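PDB 4AFM: endoglucanase CEL5A from Eubacterium cellulosolvens, which probably cleaves beta-glucans through a family 5 glycoside hydrolase domain and carries this non-catalytic carbohydrate-binding module, a type of domain that can recognise xyloglucan. Local coordinates for residues K48-G53 with V120-A125; A54-I59 with D116-T121. One frame throughout, in Å; residues are numbered along the deposited sequence.

Interaction 1. Residues K48-G53 with V120-A125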
loop_
_atom_site.group_PDB
_atom_site.type_symbol
_atom_site.label_atom_id
_atom_site.label_comp_id
_atom_site.label_asym_id
_atom_site.label_seq_id
_atom_site.Cartn_x
_atom_site.Cartn_y
_atom_site.Cartn_z
ATOM N N LYS A 48 13.096 4.242 4.668
ATOM C CA LYS A 48 14.034 3.304 5.253
ATOM C C LYS A 48 13.437 1.927 5.156
ATOM O O LYS A 48 12.238 1.691 5.474
ATOM C CB LYS A 48 14.239 3.614 6.730
ATOM C CG LYS A 48 14.786 5.043 6.887
ATOM C CD LYS A 48 15.269 5.227 8.295
ATOM C CE LYS A 48 14.228 5.834 9.124
ATOM N NZ LYS A 48 15.044 6.619 10.115
ATOM N N VAL A 49 14.233 0.945 4.780
ATOM C CA VAL A 49 13.738 -0.433 4.556
ATOM C C VAL A 49 14.610 -1.396 5.353
ATOM O O VAL A 49 15.874 -1.385 5.107
ATOM C CB VAL A 49 13.802 -0.787 3.041
ATOM C CG1 VAL A 49 13.227 -2.182 2.858
ATOM C CG2 VAL A 49 13.028 0.211 2.198
ATOM N N ASP A 50 14.062 -2.188 6.197
ATOM C CA ASP A 50 14.804 -3.281 6.851
ATOM C C ASP A 50 14.688 -4.460 5.956
ATOM O O ASP A 50 13.545 -4.936 5.637
ATOM C CB ASP A 50 14.234 -3.572 8.209
ATOM C CG ASP A 50 14.351 -2.428 9.192
ATOM O OD1 ASP A 50 15.045 -1.437 8.977
ATOM O OD2 ASP A 50 13.642 -2.556 10.248
ATOM N N TYR A 51 15.808 -5.040 5.538
ATOM C CA TYR A 51 15.828 -6.097 4.490
ATOM C C TYR A 51 17.009 -6.985 4.693
ATOM O O TYR A 51 17.994 -6.586 5.352
ATOM C CB TYR A 51 15.839 -5.482 3.083
ATOM C CG TYR A 51 17.152 -4.916 2.679
ATOM C CD1 TYR A 51 17.639 -3.734 3.311
ATOM C CD2 TYR A 51 17.977 -5.566 1.744
ATOM C CE1 TYR A 51 18.928 -3.281 3.010
ATOM C CE2 TYR A 51 19.228 -5.057 1.448
ATOM C CZ TYR A 51 19.659 -3.912 2.081
ATOM O OH TYR A 51 20.951 -3.424 1.789
ATOM N N SER A 52 16.962 -8.119 4.046
ATOM C CA SER A 52 18.159 -8.992 3.920
ATOM C C SER A 52 17.976 -9.860 2.721
ATOM O O SER A 52 16.868 -10.052 2.202
ATOM C CB SER A 52 18.413 -9.723 5.144
ATOM O OG SER A 52 17.486 -10.650 5.428
ATOM N N GLY A 53 19.062 -10.519 2.252
ATOM C CA GLY A 53 19.009 -11.613 1.334
ATOM C C GLY A 53 19.400 -11.262 -0.080
ATOM O O GLY A 53 19.762 -12.136 -0.860
ATOM N N VAL A 120 11.864 -8.374 3.182
ATOM C CA VAL A 120 11.694 -7.084 3.794
ATOM C C VAL A 120 10.875 -7.263 5.050
ATOM O O VAL A 120 9.762 -7.856 4.962
ATOM C CB VAL A 120 11.029 -6.138 2.767
ATOM C CG1 VAL A 120 10.582 -4.838 3.473
ATOM C CG2 VAL A 120 11.985 -5.821 1.606
ATOM N N THR A 121 11.301 -6.699 6.143
ATOM C CA THR A 121 10.551 -6.773 7.396
ATOM C C THR A 121 9.915 -5.461 7.798
ATOM O O THR A 121 9.007 -5.447 8.619
ATOM C CB THR A 121 11.436 -7.331 8.532
ATOM O OG1 THR A 121 12.605 -6.493 8.645
ATOM C CG2 THR A 121 11.869 -8.766 8.254
ATOM N N LYS A 122 10.383 -4.317 7.270
ATOM C CA LYS A 122 9.790 -3.027 7.646
ATOM C C LYS A 122 10.104 -1.997 6.589
ATOM O O LYS A 122 11.229 -1.992 6.060
ATOM C CB LYS A 122 10.319 -2.595 9.015
ATOM C CG LYS A 122 9.474 -1.491 9.592
ATOM C CD LYS A 122 9.909 -1.213 11.075
ATOM C CE LYS A 122 8.896 -0.372 11.769
ATOM N NZ LYS A 122 9.186 -0.119 13.239
ATOM N N ILE A 123 9.160 -1.142 6.286
ATOM C CA ILE A 123 9.354 0.023 5.414
ATOM C C ILE A 123 8.757 1.194 6.131
ATOM O O ILE A 123 7.573 1.139 6.544
ATOM C CB ILE A 123 8.686 -0.154 4.044
ATOM C CG1 ILE A 123 9.165 -1.427 3.334
ATOM C CG2 ILE A 123 8.894 1.064 3.190
ATOM C CD1 ILE A 123 8.457 -1.735 2.018
ATOM N N VAL A 124 9.546 2.233 6.314
ATOM C CA VAL A 124 9.027 3.467 6.988
ATOM C C VAL A 124 9.362 4.662 6.188
ATOM O O VAL A 124 10.407 4.768 5.473
ATOM C CB VAL A 124 9.653 3.631 8.362
ATOM C CG1 VAL A 124 9.330 2.483 9.241
ATOM C CG2 VAL A 124 11.066 3.859 8.255
ATOM N N ALA A 125 8.442 5.600 6.136
ATOM C CA ALA A 125 8.695 6.970 5.630
ATOM C C ALA A 125 8.859 7.856 6.822
ATOM O O ALA A 125 8.029 7.878 7.741
ATOM C CB ALA A 125 7.548 7.463 4.769
HETATM O O HOH W 1 12.422 -4.917 10.833
#
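Val-49 and Ile-123 face each other as a non-hydrogen-bonded pair in an antiparallel ladder, part of the beta-sandwich fold of this carbohydrate-binding module. Lys-48 with Val-124 is a hydrogen-bonded pair closed by two nearly straight bonds, Lys-48 N to Val-124 O and Val-124 N to Lys-48 O, both 2.9 Å. Farther along, Asp-50 N donates to Lys-122 O at 2.8 Å. A beta bulge then interrupts the register: Thr-121, whose psi of -20° departs from the extended form, is the extra residue. Its N donates to Asp-50 O, whereas Lys-122 N is buried without a partner in the model, and Tyr-51 comes to pair with Val-120.

Apolar packing fills the face bearing Val-49, Tyr-51, Val-120 and Ile-123. Val-49 CG1, anti to its own N (chi1 -177°), meets Val-120 CG1 at 3.8 Å; compact beta-branched residues suit this buried, extended backbone.

The other face is mixed: Lys-48 CB packs on Val-124 CG2 (3.5 Å, in the conformer given), while polar groups gather around Asp-50. Its carboxylate runs alongside the aliphatic start of Lys-122, but Asp-50 OD2 and Lys-122 NZ stay 5.9 Å apart. Asp-50 OD1 is hydrogen-bonded to Thr-84 OG1. At the bulge, one water joins the strands, giving a hydrogen bond to Asp-50 OD2 and lying 2.7 Å from Thr-121 OG1.

Interaction 2. Residues A54-I59 with D116-T121; sequences ADIVLI and DGMTVT
Ala-54 and Ile-56 receive the side chain of Met-118, present as selenomethionine and deposited in two conformers, one of which is described here. No hydrogen bond crosses between the segments. The chain of Met-118 leaves its strand with CB 3.8 Å from Ala-54 CB, where a lone methyl suits so near an approach to the neighbouring backbone. CG follows, anti to the backbone N (chi1 -168°), and still lies 4.1 Å from the methyl carbon, Ala-54 CB. SE is next: it rests 3.8 Å from Ile-56 CG1 and equally far from the carbonyl oxygen of Asp-55. There the chain bends (chi3 74°), bringing the terminal CE beside Ile-56, 3.9 Å from its CG1. The two side chains cross at about a right angle, the flexible selenoether chain fitting itself to the rigid branched one. With an alanine here in place of Ile-56, CG1, CG2 and CD1 would be gone, which is likely to leave a gap beside SE and CE where CG1 and CD1 had packed, letting the tip of Met-118 turn more freely. Around them, Ile-56 leans on Val-49 and Tyr-51 of strand 45-52 and on Val-109 of strand 106-111, while Met-118 touches Pro-111, so the pair fills space between the two sheets.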
loop_
_atom_site.group_PDB
_atom_site.type_symbol
_atom_site.label_atom_id
_atom_site.label_comp_id
_atom_site.label_asym_id
_atom_site.label_seq_id
_atom_site.Cartn_x
_atom_site.Cartn_y
_atom_site.Cartn_z
ATOM N N ALA A 54 19.272 -9.994 -0.455
ATOM C CA ALA A 54 19.608 -9.514 -1.811
ATOM C C ALA A 54 19.893 -8.047 -1.637
ATOM O O ALA A 54 19.414 -7.397 -0.728
ATOM C CB ALA A 54 18.445 -9.721 -2.779
ATOM N N ASP A 55 20.573 -7.511 -2.649
ATOM C CA ASP A 55 20.656 -6.047 -2.722
ATOM C C ASP A 55 19.335 -5.444 -3.149
ATOM O O ASP A 55 18.504 -6.134 -3.760
ATOM C CB ASP A 55 21.828 -5.636 -3.604
ATOM C CG ASP A 55 23.187 -5.940 -2.887
ATOM O OD1 ASP A 55 23.371 -5.544 -1.758
ATOM O OD2 ASP A 55 23.895 -6.781 -3.590
ATOM N N ILE A 56 19.103 -4.217 -2.771
ATOM C CA ILE A 56 17.804 -3.579 -2.853
ATOM C C ILE A 56 17.901 -2.331 -3.663
ATOM O O ILE A 56 18.888 -1.563 -3.621
ATOM C CB ILE A 56 17.250 -3.321 -1.440
ATOM C CG1 ILE A 56 15.757 -2.949 -1.474
ATOM C CG2 ILE A 56 18.075 -2.272 -0.699
ATOM C CD1 ILE A 56 15.144 -2.928 -0.098
ATOM N N VAL A 57 16.858 -2.009 -4.425
ATOM C CA VAL A 57 16.713 -0.703 -5.101
ATOM C C VAL A 57 15.330 -0.138 -4.850
ATOM O O VAL A 57 14.366 -0.861 -4.614
ATOM C CB VAL A 57 17.034 -0.745 -6.619
ATOM C CG1 VAL A 57 18.479 -1.141 -6.847
ATOM C CG2 VAL A 57 16.104 -1.717 -7.325
ATOM N N LEU A 58 15.235 1.170 -5.006
ATOM C CA LEU A 58 13.988 1.919 -4.961
ATOM C C LEU A 58 13.786 2.483 -6.339
ATOM O O LEU A 58 14.732 3.054 -6.966
ATOM C CB LEU A 58 14.073 3.033 -3.911
ATOM C CG LEU A 58 12.838 3.946 -3.822
ATOM C CD1 LEU A 58 11.640 3.168 -3.305
ATOM C CD2 LEU A 58 13.211 5.105 -2.851
ATOM N N ILE A 59 12.602 2.401 -6.900
ATOM C CA ILE A 59 12.200 2.860 -8.275
ATOM C C ILE A 59 11.216 3.998 -8.080
ATOM O O ILE A 59 10.148 3.719 -7.452
ATOM C CB ILE A 59 11.506 1.726 -9.124
ATOM C CG1 ILE A 59 12.283 0.413 -9.144
ATOM C CG2 ILE A 59 11.194 2.237 -10.515
ATOM C CD1 ILE A 59 13.719 0.516 -9.610
ATOM N N ASP A 116 18.783 -16.720 -2.582
ATOM C CA ASP A 116 17.889 -16.949 -1.469
ATOM C C ASP A 116 16.614 -16.128 -1.495
ATOM O O ASP A 116 15.684 -16.456 -0.727
ATOM C CB ASP A 116 18.594 -16.746 -0.112
ATOM C CG ASP A 116 19.061 -15.357 0.126
ATOM O OD1 ASP A 116 19.315 -14.613 -0.880
ATOM O OD2 ASP A 116 19.118 -14.938 1.242
ATOM N N GLY A 117 16.586 -15.076 -2.286
ATOM C CA GLY A 117 15.471 -14.126 -2.297
ATOM C C GLY A 117 15.682 -13.091 -1.259
ATOM O O GLY A 117 16.430 -13.249 -0.263
HETATM N N MSE A 118 14.960 -11.980 -1.412
HETATM C CA MSE A 118 15.015 -10.870 -0.466
HETATM C C MSE A 118 13.854 -10.959 0.490
HETATM O O MSE A 118 12.720 -11.249 0.079
HETATM C CB MSE A 118 15.009 -9.534 -1.281
HETATM C CG MSE A 118 15.348 -8.348 -0.425
HETATM SE SE MSE A 118 15.573 -6.721 -1.431
HETATM C CE MSE A 118 13.725 -6.314 -1.859
ATOM N N THR A 119 14.033 -10.626 1.736
ATOM C CA THR A 119 12.958 -10.491 2.696
ATOM C C THR A 119 12.988 -9.067 3.254
ATOM O O THR A 119 14.056 -8.598 3.720
ATOM C CB THR A 119 13.035 -11.493 3.873
ATOM O OG1 THR A 119 12.881 -12.788 3.205
ATOM C CG2 THR A 119 11.937 -11.344 4.858
ATOM N N VAL A 120 11.864 -8.374 3.182
ATOM C CA VAL A 120 11.694 -7.084 3.794
ATOM C C VAL A 120 10.875 -7.263 5.050
ATOM O O VAL A 120 9.762 -7.856 4.962
ATOM C CB VAL A 120 11.029 -6.138 2.767
ATOM C CG1 VAL A 120 10.582 -4.838 3.473
ATOM C CG2 VAL A 120 11.985 -5.821 1.606
ATOM N N THR A 121 11.301 -6.699 6.143
ATOM C CA THR A 121 10.551 -6.773 7.396
ATOM C C THR A 121 9.915 -5.461 7.798
ATOM O O THR A 121 9.007 -5.447 8.619
ATOM C CB THR A 121 11.436 -7.331 8.532
ATOM O OG1 THR A 121 12.605 -6.493 8.645
ATOM C CG2 THR A 121 11.869 -8.766 8.254
#

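Overall arrangement
Interactions 1 and 2 share strand 118-127, and their centres lie about 8 Å apart. Interaction 1 joins strands within one sheet; interaction 2 reaches from that sheet to strand 56-62 of the other, which the chain enters soon after leaving strand 45-52. Where they meet, Ser-52 O and Thr-119 N, 2.9 Å apart, probably continue the hydrogen-bonded ladder beyond the bulge. Tyr-51 links the two inward faces, its CZ 3.6 Å from Ile-56 CG2. An acetate and a glycerol, whose nearest atoms lie about 3 Å from the side chains of Asp-50 and Asp-55 respectively, probably come from the crystallisation liquor and do not by themselves establish a carbohydrate site.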